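Local atomic coordinates of protein A49R (Vaccinia virus, PDB entry 4D5T), a protein that inhibits activation of host NF-kappa-B by interacting with BTRC, so that less NFKBIA is ubiquitinated and p65/RELA stays in the cytoplasm. Residues A[88-93]-A[100-105]; A[77-82]-A[106-111]; A[22-27]-A[134-139]; A[10-15]-A[54-59]. All blocks are in the same frame, centred on the assembly; numbering follows the deposited sequence. Where two conformers were deposited one is given.

How the interactions relate
From the N terminus, helix 9-23 and the residues just after it make two contacts. In interaction 4 residues 10-15 of the helix meet residues 54-59 of helix 49-61 and close the first loop. Before that loop ends, segment 22-27, at the end of the same helix, opens interaction 3, which closes far along the chain at residues 134-139 of helix 132-150, so the two loops cross. Interaction 2 (77-82 with 106-111) is nested inside the loop of interaction 3, and interaction 1 (88-93 with 100-105) inside that of interaction 2. Both inner contacts use helix 95-109. Interaction 1 touches each of the other three, notably interaction 4 through Ile103 on Val57, whereas the centres of interactions 2 and 3 lie about 28 Å apart.

Interaction 1. Residues A[88-93]-A[100-105]; sequences MSFYKD and DAIITL
Ser89 and Ala101 mark the nearest approach of the two backbones, 6.8 Å between their CA atoms, where the turn after helix 76-87 passes helix 95-109. The contact across them is apolar, and Phe90 carries most of it. Its CG lies beside the backbone N and opposite the carbonyl carbon (chi1 -66°), which sends the ring out to the helix although its CB does not point straight at it. The ring presents an edge: Ile102 CG1 lies in the ring plane, 3.7 Å from Phe90 CE1, and the CD1 of the same isoleucine is 4.0 Å from that ring carbon. Leu105, one turn on from Ala101, points back against the phenylalanine and sets its CD1 4.2 Å from Phe90 CE2. Ala101 CB sits obliquely to the ring, 4.2 Å from Phe90 CZ, and it also meets Ser89 CB at 4.3 Å. A water may join Ser89 OG to Asp100 OD2 at the border, but Ser89 has two conformers, so this link is doubtful; Asp100 OD2 also makes a salt bridge with Lys86. Phe87 packs edge-to-face with Phe90, and Ile36, Phe39 and Ile40 of helix 29-40 press on Ile102. A largely apolar helix walled in by its neighbours in this way is characteristic of the all-helical Bcl-2 fold, to which A49 belongs.

Interaction 2. Residues A[77-82]-A[106-111]; sequences NEIIDC and KYIMNN
Ile108 meets both Ile79 and Cys82 of helix 76-87, and these apolar touches make up the whole contact between the segments. The backbones come nearest at Ile79 and Ile108, 8.1 Å between CA atoms, and all three side chains leave their helices toward the other segment. Ile108 divides its two branches between two partners. Its CG1 stands beside the backbone N (chi1 -67°) and runs on extended (chi2 175°), bringing CD1 to 3.7 Å from Cys82 SG. Its CG2, on the other branch, faces Ile79 CG2 at 4.2 Å. Cys82 was deposited in two conformers, so the sulfur contact is less certain than the isoleucine pair. Within the Bcl-2 bundle this joins helix 76-87 to helix 95-109, and Phe114 of the next helix, 112-126, packs on both Ile79 and Ile108. Polar groups of both segments bond elsewhere: Glu78 OE1 accepts from Asp75 N, and on the 106-111 side Asn111 is an N-cap, its OD1 accepting from Phe114 N at the start of helix 112-126. Asn110 ND2 hydrogen-bonds to Tyr58 OH, and the ring of Tyr58 also makes a cation-pi contact with Lys106.

Interaction 3. Residues A[22-27]-A[134-139]; sequences AKIETI and VIRENI
Glu25 and Arg136 form a side-on salt bridge that clasps segment 22-27, which takes in part of helix 9-23, to helix 132-150. Arg136 offers NE and one terminal nitrogen, each to a different carboxylate oxygen. NE gives a short, nearly straight bond to Glu25 OE2 (2.6 Å, 169° at the hydrogen), which lies in the guanidinium plane. NH2 reaches Glu25 OE1 at 3.0 Å, with that oxygen tilted somewhat out of the plane. Both oxygens accept through their syn lone pairs, and the two flat groups are nearly coplanar, 21° apart. The glutamate chain gets there by bending at chi2 (-56°), which turns its carboxylate to the arginine. Nearer the backbones the contact is apolar, as in the interior of a Bcl-2 bundle, here where the end of helix 9-23 and the residues after it meet helix 132-150: Ile24 CG1 meets Ile135 CG2 at 4.3 Å, and Ile24 CG2 lies as far from Arg136 CG, the aliphatic part of the arginine. Val20 and Phe50 also pack on Ile135. The guanidinium has a second partner, since Arg136 NH1 hydrogen-bonds to Gln133 OE1. A sulfate ion, probably from the crystallisation liquor, lies about 6 Å from the arginine side chain.

Interaction 4. Residues A[10-15]-A[54-59]; sequences HTELAS and LDTVYT
Thr56 is the first residue of segment 54-59 to touch segment 10-15, and its CA is 7.4 Å from that of Leu13. The two helical segments run roughly antiparallel, at 151°, with axes 10.5 Å apart. Thr56 CG2 stands opposite its own backbone N, which turns the methyl to the partner helix; there it rests against Glu12 CG at 4.0 Å and Leu13 CD2 at the same distance, the leucine sliding past it in the reverse direction. The hydroxyl, on the other branch, hydrogen-bonds to Ser52 O one turn back. A water donates to Glu12 OE2 at 2.9 Å and also lies close to Thr56 OG1, though too close for that second bond to be trusted. The contact joins helices 9-23 and 49-61 of the Bcl-2 bundle, and Ile146 of helix 132-150 packs on both Leu13 and Val57. Next along, Val57 uses the methyl beside its backbone N: CG2 is 4.2 Å from Leu13 CD2, the two side chains crossing at about a right angle. At the end of the segment Thr59 turns back on its own helix: Thr59 OG1 donates to Asp55 O (3.0 Å), reaching it from the opposite face of the carbonyl plane to Thr59 N.

Interaction 1. Residues A[88-93]-A[100-105]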
loop_
_atom_site.group_PDB
_atom_site.type_symbol
_atom_site.label_atom_id
_atom_site.label_comp_id
_atom_site.label_asym_id
_atom_site.label_seq_id
_atom_site.Cartn_x
_atom_site.Cartn_y
_atom_site.Cartn_z
ATOM N N MET A 88 8.045 -10.386 2.640
ATOM C CA MET A 88 8.138 -10.894 3.974
ATOM C C MET A 88 7.510 -9.941 5.028
ATOM O O MET A 88 7.156 -10.420 6.074
ATOM C CB MET A 88 9.577 -11.248 4.361
ATOM C CG MET A 88 10.248 -12.310 3.488
ATOM S SD MET A 88 9.248 -13.756 3.050
ATOM C CE MET A 88 10.041 -14.466 1.625
ATOM N N SER A 89 7.383 -8.633 4.730
ATOM C CA SER A 89 6.779 -7.667 5.679
ATOM C C SER A 89 5.366 -8.104 6.022
ATOM O O SER A 89 4.891 -7.868 7.113
ATOM C CB SER A 89 6.769 -6.199 5.152
ATOM O OG SER A 89 8.088 -5.718 4.839
ATOM N N PHE A 90 4.696 -8.751 5.089
ATOM C CA PHE A 90 3.290 -9.177 5.323
ATOM C C PHE A 90 3.186 -10.196 6.424
ATOM O O PHE A 90 2.097 -10.397 7.029
ATOM C CB PHE A 90 2.639 -9.752 4.081
ATOM C CG PHE A 90 2.445 -8.792 2.986
ATOM C CD1 PHE A 90 1.764 -7.613 3.187
ATOM C CD2 PHE A 90 3.002 -9.038 1.751
ATOM C CE1 PHE A 90 1.600 -6.716 2.174
ATOM C CE2 PHE A 90 2.837 -8.147 0.722
ATOM C CZ PHE A 90 2.115 -6.969 0.923
ATOM N N TYR A 91 4.305 -10.887 6.723
ATOM C CA TYR A 91 4.292 -11.922 7.738
ATOM C C TYR A 91 4.810 -11.413 9.079
ATOM O O TYR A 91 4.868 -12.161 10.039
ATOM C CB TYR A 91 5.153 -13.065 7.300
ATOM C CG TYR A 91 4.818 -13.650 5.878
ATOM C CD1 TYR A 91 3.525 -13.817 5.432
ATOM C CD2 TYR A 91 5.862 -14.078 5.037
ATOM C CE1 TYR A 91 3.251 -14.432 4.225
ATOM C CE2 TYR A 91 5.620 -14.664 3.783
ATOM C CZ TYR A 91 4.296 -14.885 3.421
ATOM O OH TYR A 91 4.061 -15.548 2.195
ATOM N N LYS A 92 5.200 -10.139 9.127
ATOM C CA LYS A 92 5.785 -9.538 10.356
ATOM C C LYS A 92 4.877 -8.481 10.939
ATOM O O LYS A 92 3.799 -8.254 10.397
ATOM C CB LYS A 92 7.176 -8.989 10.020
ATOM C CG LYS A 92 8.127 -10.093 9.587
ATOM C CD LYS A 92 9.487 -9.567 9.205
ATOM C CE LYS A 92 10.438 -9.747 10.381
ATOM N NZ LYS A 92 11.839 -9.871 9.898
ATOM N N ASP A 93 5.302 -7.829 12.023
ATOM C CA ASP A 93 4.437 -6.965 12.817
ATOM C C ASP A 93 4.688 -5.474 12.669
ATOM O O ASP A 93 4.303 -4.677 13.567
ATOM C CB ASP A 93 4.560 -7.319 14.311
ATOM C CG ASP A 93 4.076 -8.733 14.615
ATOM O OD1 ASP A 93 3.232 -9.287 13.866
ATOM O OD2 ASP A 93 4.553 -9.304 15.609
ATOM N N ASP A 100 4.937 0.163 2.972
ATOM C CA ASP A 100 6.045 0.269 1.987
ATOM C C ASP A 100 6.030 -0.879 0.978
ATOM O O ASP A 100 6.235 -0.652 -0.236
ATOM C CB ASP A 100 7.392 0.304 2.772
ATOM C CG ASP A 100 8.624 0.365 1.854
ATOM O OD1 ASP A 100 8.803 1.354 1.154
ATOM O OD2 ASP A 100 9.369 -0.602 1.804
ATOM N N ALA A 101 5.798 -2.123 1.442
ATOM C CA ALA A 101 5.735 -3.238 0.562
ATOM C C ALA A 101 4.625 -3.096 -0.457
ATOM O O ALA A 101 4.865 -3.312 -1.664
ATOM C CB ALA A 101 5.586 -4.564 1.331
ATOM N N ILE A 102 3.417 -2.733 -0.017
ATOM C CA ILE A 102 2.305 -2.585 -0.905
ATOM C C ILE A 102 2.563 -1.506 -1.974
ATOM O O ILE A 102 2.295 -1.743 -3.133
ATOM C CB ILE A 102 1.004 -2.267 -0.112
ATOM C CG1 ILE A 102 0.570 -3.526 0.689
ATOM C CG2 ILE A 102 -0.114 -1.901 -1.018
ATOM C CD1 ILE A 102 -0.400 -3.233 1.824
ATOM N N ILE A 103 3.086 -0.361 -1.547
ATOM C CA ILE A 103 3.359 0.731 -2.467
ATOM C C ILE A 103 4.466 0.366 -3.427
ATOM O O ILE A 103 4.355 0.629 -4.631
ATOM C CB ILE A 103 3.660 1.992 -1.668
ATOM C CG1 ILE A 103 2.317 2.505 -1.132
ATOM C CG2 ILE A 103 4.387 3.012 -2.515
ATOM C CD1 ILE A 103 2.466 3.673 -0.215
ATOM N N THR A 104 5.489 -0.329 -2.937
ATOM C CA THR A 104 6.579 -0.805 -3.828
ATOM C C THR A 104 6.042 -1.780 -4.886
ATOM O O THR A 104 6.394 -1.677 -6.090
ATOM C CB THR A 104 7.689 -1.503 -3.028
ATOM O OG1 THR A 104 8.302 -0.548 -2.155
ATOM C CG2 THR A 104 8.773 -2.039 -3.981
ATOM N N LEU A 105 5.168 -2.688 -4.479
ATOM C CA LEU A 105 4.577 -3.636 -5.408
ATOM C C LEU A 105 3.756 -2.871 -6.469
ATOM O O LEU A 105 3.725 -3.254 -7.653
ATOM C CB LEU A 105 3.732 -4.720 -4.693
ATOM C CG LEU A 105 4.623 -5.655 -3.836
ATOM C CD1 LEU A 105 3.767 -6.585 -3.012
ATOM C CD2 LEU A 105 5.611 -6.471 -4.580
HETATM O O HOH W 1 8.868 -3.436 3.235
#

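Interaction 2. Residues A[77-82]-A[106-111]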
loop_
_atom_site.group_PDB
_atom_site.type_symbol
_atom_site.label_atom_id
_atom_site.label_comp_id
_atom_site.label_asym_id
_atom_site.label_seq_id
_atom_site.Cartn_x
_atom_site.Cartn_y
_atom_site.Cartn_z
ATOM N N ASN A 77 16.448 -10.272 -12.016
ATOM C CA ASN A 77 17.013 -10.743 -10.764
ATOM C C ASN A 77 16.835 -9.786 -9.589
ATOM O O ASN A 77 16.478 -10.168 -8.446
ATOM C CB ASN A 77 18.472 -10.989 -10.960
ATOM C CG ASN A 77 18.929 -12.198 -10.179
ATOM O OD1 ASN A 77 18.734 -13.346 -10.622
ATOM N ND2 ASN A 77 19.488 -11.964 -8.993
ATOM N N GLU A 78 17.083 -8.512 -9.882
ATOM C CA GLU A 78 16.858 -7.438 -8.926
ATOM C C GLU A 78 15.398 -7.299 -8.556
ATOM O O GLU A 78 15.069 -7.009 -7.393
ATOM C CB GLU A 78 17.383 -6.115 -9.504
ATOM C CG GLU A 78 18.879 -6.083 -9.547
ATOM C CD GLU A 78 19.444 -4.916 -10.353
ATOM O OE1 GLU A 78 18.919 -4.599 -11.449
ATOM O OE2 GLU A 78 20.462 -4.372 -9.902
ATOM N N ILE A 79 14.495 -7.475 -9.523
ATOM C CA ILE A 79 13.053 -7.392 -9.210
ATOM C C ILE A 79 12.614 -8.546 -8.317
ATOM O O ILE A 79 11.823 -8.386 -7.408
ATOM C CB ILE A 79 12.181 -7.403 -10.493
ATOM C CG1 ILE A 79 12.248 -6.052 -11.151
ATOM C CG2 ILE A 79 10.705 -7.635 -10.163
ATOM C CD1 ILE A 79 11.669 -4.904 -10.331
ATOM N N ILE A 80 13.118 -9.748 -8.615
ATOM C CA ILE A 80 12.806 -10.917 -7.767
ATOM C C ILE A 80 13.276 -10.689 -6.373
ATOM O O ILE A 80 12.557 -10.947 -5.416
ATOM C CB ILE A 80 13.450 -12.191 -8.322
ATOM C CG1 ILE A 80 12.727 -12.599 -9.612
ATOM C CG2 ILE A 80 13.340 -13.308 -7.323
ATOM C CD1 ILE A 80 13.446 -13.657 -10.442
ATOM N N ASP A 81 14.482 -10.174 -6.253
ATOM C CA ASP A 81 15.010 -9.850 -4.929
ATOM C C ASP A 81 14.113 -8.851 -4.202
ATOM O O ASP A 81 13.806 -9.006 -3.046
ATOM C CB ASP A 81 16.374 -9.236 -5.053
ATOM C CG ASP A 81 17.052 -9.040 -3.682
ATOM O OD1 ASP A 81 17.544 -10.012 -3.097
ATOM O OD2 ASP A 81 17.130 -7.892 -3.225
ATOM N N CYS A 82 13.716 -7.757 -4.915
ATOM C CA CYS A 82 12.790 -6.790 -4.327
ATOM C C CYS A 82 11.458 -7.387 -3.863
ATOM O O CYS A 82 11.032 -7.191 -2.702
ATOM C CB CYS A 82 12.511 -5.738 -5.321
ATOM S SG CYS A 82 11.382 -4.514 -4.735
ATOM N N LYS A 106 3.028 -1.834 -6.072
ATOM C CA LYS A 106 2.286 -0.997 -7.013
ATOM C C LYS A 106 3.239 -0.334 -8.004
ATOM O O LYS A 106 2.990 -0.375 -9.219
ATOM C CB LYS A 106 1.422 0.052 -6.272
ATOM C CG LYS A 106 0.680 0.956 -7.234
ATOM C CD LYS A 106 -0.370 1.808 -6.566
ATOM C CE LYS A 106 -0.947 2.730 -7.658
ATOM N NZ LYS A 106 -2.185 3.385 -7.285
ATOM N N TYR A 107 4.385 0.163 -7.542
ATOM C CA TYR A 107 5.350 0.722 -8.511
ATOM C C TYR A 107 5.802 -0.322 -9.521
ATOM O O TYR A 107 6.007 -0.045 -10.728
ATOM C CB TYR A 107 6.583 1.303 -7.837
ATOM C CG TYR A 107 6.395 2.435 -6.893
ATOM C CD1 TYR A 107 5.539 3.518 -7.177
ATOM C CD2 TYR A 107 7.171 2.506 -5.740
ATOM C CE1 TYR A 107 5.384 4.577 -6.283
ATOM C CE2 TYR A 107 7.007 3.560 -4.847
ATOM C CZ TYR A 107 6.142 4.600 -5.150
ATOM O OH TYR A 107 6.087 5.649 -4.284
ATOM N N ILE A 108 6.067 -1.534 -9.031
ATOM C CA ILE A 108 6.589 -2.609 -9.865
ATOM C C ILE A 108 5.531 -3.040 -10.875
ATOM O O ILE A 108 5.844 -3.209 -12.075
ATOM C CB ILE A 108 7.051 -3.818 -9.047
ATOM C CG1 ILE A 108 8.266 -3.449 -8.196
ATOM C CG2 ILE A 108 7.386 -4.999 -9.975
ATOM C CD1 ILE A 108 8.663 -4.579 -7.296
ATOM N N MET A 109 4.275 -3.100 -10.438
ATOM C CA MET A 109 3.147 -3.399 -11.358
ATOM C C MET A 109 2.807 -2.258 -12.319
ATOM O O MET A 109 2.132 -2.474 -13.332
ATOM C CB MET A 109 1.891 -3.802 -10.587
ATOM C CG MET A 109 1.990 -5.116 -9.806
ATOM S SD MET A 109 2.364 -6.592 -10.729
ATOM C CE MET A 109 4.113 -6.624 -10.732
ATOM N N ASN A 110 3.306 -1.053 -12.062
ATOM C CA ASN A 110 3.228 0.086 -13.052
ATOM C C ASN A 110 4.131 -0.143 -14.283
ATOM O O ASN A 110 4.031 0.588 -15.236
ATOM C CB ASN A 110 3.604 1.466 -12.413
ATOM C CG ASN A 110 2.605 1.968 -11.342
ATOM O OD1 ASN A 110 1.436 1.589 -11.308
ATOM N ND2 ASN A 110 3.094 2.862 -10.447
ATOM N N ASN A 111 5.030 -1.140 -14.224
ATOM C CA ASN A 111 5.929 -1.543 -15.358
ATOM C C ASN A 111 5.265 -2.703 -16.098
ATOM O O ASN A 111 5.161 -3.799 -15.582
ATOM C CB ASN A 111 7.306 -1.956 -14.807
ATOM C CG ASN A 111 8.298 -2.404 -15.859
ATOM O OD1 ASN A 111 8.119 -3.433 -16.530
ATOM N ND2 ASN A 111 9.330 -1.588 -16.064
#

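Interaction 3. Residues A[22-27]-A[134-139]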
loop_
_atom_site.group_PDB
_atom_site.type_symbol
_atom_site.label_atom_id
_atom_site.label_comp_id
_atom_site.label_asym_id
_atom_site.label_seq_id
_atom_site.Cartn_x
_atom_site.Cartn_y
_atom_site.Cartn_z
ATOM N N ALA A 22 -12.124 2.729 12.859
ATOM C CA ALA A 22 -13.599 2.599 13.063
ATOM C C ALA A 22 -14.247 1.502 12.217
ATOM O O ALA A 22 -15.206 0.874 12.644
ATOM C CB ALA A 22 -14.251 3.928 12.741
ATOM N N LYS A 23 -13.659 1.177 11.060
ATOM C CA LYS A 23 -14.272 0.237 10.126
ATOM C C LYS A 23 -13.558 -1.112 9.919
ATOM O O LYS A 23 -14.155 -2.014 9.356
ATOM C CB LYS A 23 -14.486 0.879 8.759
ATOM C CG LYS A 23 -15.353 2.134 8.756
ATOM C CD LYS A 23 -16.787 1.894 9.171
ATOM C CE LYS A 23 -17.589 3.160 9.004
ATOM N NZ LYS A 23 -18.896 3.125 9.726
ATOM N N ILE A 24 -12.316 -1.267 10.383
ATOM C CA ILE A 24 -11.481 -2.451 9.966
ATOM C C ILE A 24 -12.182 -3.771 10.406
ATOM O O ILE A 24 -12.036 -4.741 9.715
ATOM C CB ILE A 24 -9.944 -2.284 10.342
ATOM C CG1 ILE A 24 -8.974 -3.303 9.645
ATOM C CG2 ILE A 24 -9.742 -2.250 11.788
ATOM C CD1 ILE A 24 -8.858 -3.152 8.125
ATOM N N GLU A 25 -12.974 -3.770 11.510
ATOM C CA GLU A 25 -13.731 -5.007 11.888
ATOM C C GLU A 25 -14.873 -5.391 10.959
ATOM O O GLU A 25 -15.264 -6.538 10.968
ATOM C CB GLU A 25 -14.284 -4.943 13.305
ATOM C CG GLU A 25 -13.250 -4.490 14.280
ATOM C CD GLU A 25 -11.976 -5.338 14.280
ATOM O OE1 GLU A 25 -12.046 -6.539 13.950
ATOM O OE2 GLU A 25 -10.875 -4.816 14.601
ATOM N N THR A 26 -15.372 -4.451 10.161
ATOM C CA THR A 26 -16.476 -4.692 9.263
ATOM C C THR A 26 -15.970 -5.228 7.930
ATOM O O THR A 26 -16.793 -5.574 7.086
ATOM C CB THR A 26 -17.283 -3.421 9.032
ATOM O OG1 THR A 26 -16.518 -2.462 8.298
ATOM C CG2 THR A 26 -17.646 -2.748 10.392
ATOM N N ILE A 27 -14.654 -5.304 7.733
ATOM C CA ILE A 27 -14.166 -5.817 6.483
ATOM C C ILE A 27 -13.580 -7.234 6.613
ATOM O O ILE A 27 -12.618 -7.483 7.340
ATOM C CB ILE A 27 -13.065 -4.939 5.960
ATOM C CG1 ILE A 27 -13.515 -3.478 6.001
ATOM C CG2 ILE A 27 -12.699 -5.370 4.560
ATOM C CD1 ILE A 27 -12.387 -2.479 5.824
ATOM N N VAL A 134 -2.108 -6.094 12.726
ATOM C CA VAL A 134 -1.035 -5.151 12.559
ATOM C C VAL A 134 -1.611 -3.780 12.124
ATOM O O VAL A 134 -1.079 -2.758 12.523
ATOM C CB VAL A 134 -0.028 -5.668 11.520
ATOM C CG1 VAL A 134 1.158 -4.777 11.515
ATOM C CG2 VAL A 134 0.433 -7.029 11.950
ATOM N N ILE A 135 -2.662 -3.744 11.320
ATOM C CA ILE A 135 -3.284 -2.440 10.963
ATOM C C ILE A 135 -3.867 -1.788 12.284
ATOM O O ILE A 135 -3.587 -0.645 12.557
ATOM C CB ILE A 135 -4.363 -2.610 9.886
ATOM C CG1 ILE A 135 -3.700 -3.058 8.524
ATOM C CG2 ILE A 135 -5.168 -1.341 9.574
ATOM C CD1 ILE A 135 -4.617 -3.582 7.450
ATOM N N ARG A 136 -4.643 -2.560 13.039
ATOM C CA ARG A 136 -5.330 -2.065 14.237
ATOM C C ARG A 136 -4.346 -1.457 15.205
ATOM O O ARG A 136 -4.594 -0.416 15.789
ATOM C CB ARG A 136 -5.817 -3.247 15.129
ATOM C CG ARG A 136 -7.170 -3.765 14.888
ATOM C CD ARG A 136 -7.639 -4.878 15.838
ATOM N NE ARG A 136 -8.486 -5.697 15.003
ATOM C CZ ARG A 136 -8.246 -6.913 14.528
ATOM N NH1 ARG A 136 -7.181 -7.634 14.874
ATOM N NH2 ARG A 136 -9.179 -7.488 13.744
ATOM N N GLU A 137 -3.290 -2.201 15.455
ATOM C CA GLU A 137 -2.358 -1.841 16.469
ATOM C C GLU A 137 -1.522 -0.598 16.116
ATOM O O GLU A 137 -1.008 0.064 17.015
ATOM C CB GLU A 137 -1.520 -3.084 16.766
ATOM C CG GLU A 137 -0.684 -3.060 18.026
ATOM C CD GLU A 137 -0.169 -4.406 18.518
ATOM O OE1 GLU A 137 -0.436 -5.547 18.019
ATOM O OE2 GLU A 137 0.495 -4.286 19.551
ATOM N N ASN A 138 -1.311 -0.350 14.825
ATOM C CA ASN A 138 -0.318 0.604 14.405
ATOM C C ASN A 138 -0.775 1.753 13.481
ATOM O O ASN A 138 -0.001 2.680 13.260
ATOM C CB ASN A 138 0.818 -0.153 13.684
ATOM C CG ASN A 138 1.534 -1.121 14.566
ATOM O OD1 ASN A 138 2.226 -0.714 15.513
ATOM N ND2 ASN A 138 1.255 -2.429 14.370
ATOM N N ILE A 139 -2.008 1.756 12.944
ATOM C CA ILE A 139 -2.325 2.778 11.942
ATOM C C ILE A 139 -2.305 4.238 12.410
ATOM O O ILE A 139 -1.852 5.149 11.690
ATOM C CB ILE A 139 -3.655 2.504 11.160
ATOM C CG1 ILE A 139 -3.691 3.407 9.889
ATOM C CG2 ILE A 139 -4.880 2.617 12.025
ATOM C CD1 ILE A 139 -4.233 2.789 8.692
#

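Interaction 4. Residues A[10-15]-A[54-59]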
loop_
_atom_site.group_PDB
_atom_site.type_symbol
_atom_site.label_atom_id
_atom_site.label_comp_id
_atom_site.label_asym_id
_atom_site.label_seq_id
_atom_site.Cartn_x
_atom_site.Cartn_y
_atom_site.Cartn_z
ATOM N N HIS A 10 -2.648 16.821 6.385
ATOM C CA HIS A 10 -2.617 16.524 7.812
ATOM C C HIS A 10 -4.002 16.101 8.249
ATOM O O HIS A 10 -4.190 15.085 8.892
ATOM C CB HIS A 10 -2.199 17.729 8.643
ATOM C CG HIS A 10 -0.760 18.099 8.465
ATOM N ND1 HIS A 10 0.266 17.429 9.118
ATOM C CD2 HIS A 10 -0.173 19.050 7.711
ATOM C CE1 HIS A 10 1.421 17.972 8.781
ATOM N NE2 HIS A 10 1.184 18.953 7.927
ATOM N N THR A 11 -4.976 16.920 7.904
ATOM C CA THR A 11 -6.372 16.576 8.148
ATOM C C THR A 11 -6.773 15.290 7.481
ATOM O O THR A 11 -7.453 14.482 8.093
ATOM C CB THR A 11 -7.243 17.703 7.630
ATOM O OG1 THR A 11 -6.915 18.871 8.364
ATOM C CG2 THR A 11 -8.733 17.413 7.848
ATOM N N GLU A 12 -6.357 15.090 6.235
ATOM C CA GLU A 12 -6.756 13.899 5.492
ATOM C C GLU A 12 -6.218 12.638 6.152
ATOM O O GLU A 12 -6.937 11.673 6.347
ATOM C CB GLU A 12 -6.285 13.909 4.062
ATOM C CG GLU A 12 -6.935 12.785 3.245
ATOM C CD GLU A 12 -8.462 12.904 3.122
ATOM O OE1 GLU A 12 -8.964 14.017 3.182
ATOM O OE2 GLU A 12 -9.156 11.891 2.928
ATOM N N LEU A 13 -4.942 12.656 6.549
ATOM C CA LEU A 13 -4.355 11.468 7.158
ATOM C C LEU A 13 -4.888 11.147 8.506
ATOM O O LEU A 13 -5.222 9.987 8.795
ATOM C CB LEU A 13 -2.881 11.603 7.277
ATOM C CG LEU A 13 -2.125 11.190 6.063
ATOM C CD1 LEU A 13 -0.651 11.484 6.369
ATOM C CD2 LEU A 13 -2.274 9.715 5.716
ATOM N N ALA A 14 -5.091 12.150 9.317
ATOM C CA ALA A 14 -5.759 11.986 10.583
ATOM C C ALA A 14 -7.138 11.386 10.410
ATOM O O ALA A 14 -7.517 10.461 11.127
ATOM C CB ALA A 14 -5.820 13.304 11.356
ATOM N N SER A 15 -7.926 11.951 9.498
ATOM C CA SER A 15 -9.299 11.531 9.345
ATOM C C SER A 15 -9.392 10.106 8.766
ATOM O O SER A 15 -10.241 9.325 9.198
ATOM C CB SER A 15 -10.085 12.497 8.468
ATOM O OG SER A 15 -10.088 13.791 9.016
ATOM N N LEU A 54 -4.030 4.004 1.821
ATOM C CA LEU A 54 -2.880 3.700 0.945
ATOM C C LEU A 54 -2.771 4.706 -0.195
ATOM O O LEU A 54 -1.659 5.128 -0.591
ATOM C CB LEU A 54 -3.023 2.282 0.395
ATOM C CG LEU A 54 -2.859 1.160 1.403
ATOM C CD1 LEU A 54 -3.201 -0.184 0.797
ATOM C CD2 LEU A 54 -1.410 1.094 1.897
ATOM N N ASP A 55 -3.907 5.051 -0.807
ATOM C CA ASP A 55 -3.933 5.968 -1.936
ATOM C C ASP A 55 -3.480 7.357 -1.520
ATOM O O ASP A 55 -2.693 7.981 -2.204
ATOM C CB ASP A 55 -5.366 6.009 -2.517
ATOM C CG ASP A 55 -5.492 6.912 -3.720
ATOM O OD1 ASP A 55 -5.030 6.517 -4.775
ATOM O OD2 ASP A 55 -6.028 8.010 -3.591
ATOM N N THR A 56 -3.952 7.808 -0.363
ATOM C CA THR A 56 -3.472 9.069 0.239
ATOM C C THR A 56 -1.970 9.053 0.485
ATOM O O THR A 56 -1.269 9.982 0.099
ATOM C CB THR A 56 -4.284 9.417 1.462
ATOM O OG1 THR A 56 -5.623 9.638 1.044
ATOM C CG2 THR A 56 -3.768 10.690 2.124
ATOM N N VAL A 57 -1.429 7.957 1.056
ATOM C CA VAL A 57 -0.029 7.899 1.319
ATOM C C VAL A 57 0.757 7.882 0.026
ATOM O O VAL A 57 1.790 8.608 -0.137
ATOM C CB VAL A 57 0.321 6.619 2.169
ATOM C CG1 VAL A 57 1.835 6.405 2.312
ATOM C CG2 VAL A 57 -0.292 6.724 3.535
ATOM N N TYR A 58 0.305 7.079 -0.934
ATOM C CA TYR A 58 0.960 7.029 -2.256
ATOM C C TYR A 58 1.065 8.453 -2.861
ATOM O O TYR A 58 2.093 8.863 -3.404
ATOM C CB TYR A 58 0.153 6.106 -3.160
ATOM C CG TYR A 58 0.737 5.817 -4.486
ATOM C CD1 TYR A 58 0.502 6.655 -5.553
ATOM C CD2 TYR A 58 1.519 4.687 -4.693
ATOM C CE1 TYR A 58 1.008 6.365 -6.807
ATOM C CE2 TYR A 58 2.052 4.393 -5.946
ATOM C CZ TYR A 58 1.809 5.248 -6.973
ATOM O OH TYR A 58 2.297 4.967 -8.202
ATOM N N THR A 59 -0.022 9.196 -2.755
ATOM C CA THR A 59 -0.131 10.558 -3.323
ATOM C C THR A 59 0.808 11.514 -2.576
ATOM O O THR A 59 1.472 12.330 -3.196
ATOM C CB THR A 59 -1.565 11.071 -3.227
ATOM O OG1 THR A 59 -2.375 10.260 -4.054
ATOM C CG2 THR A 59 -1.659 12.513 -3.723
HETATM O O HOH W 2 -7.721 9.472 2.345
#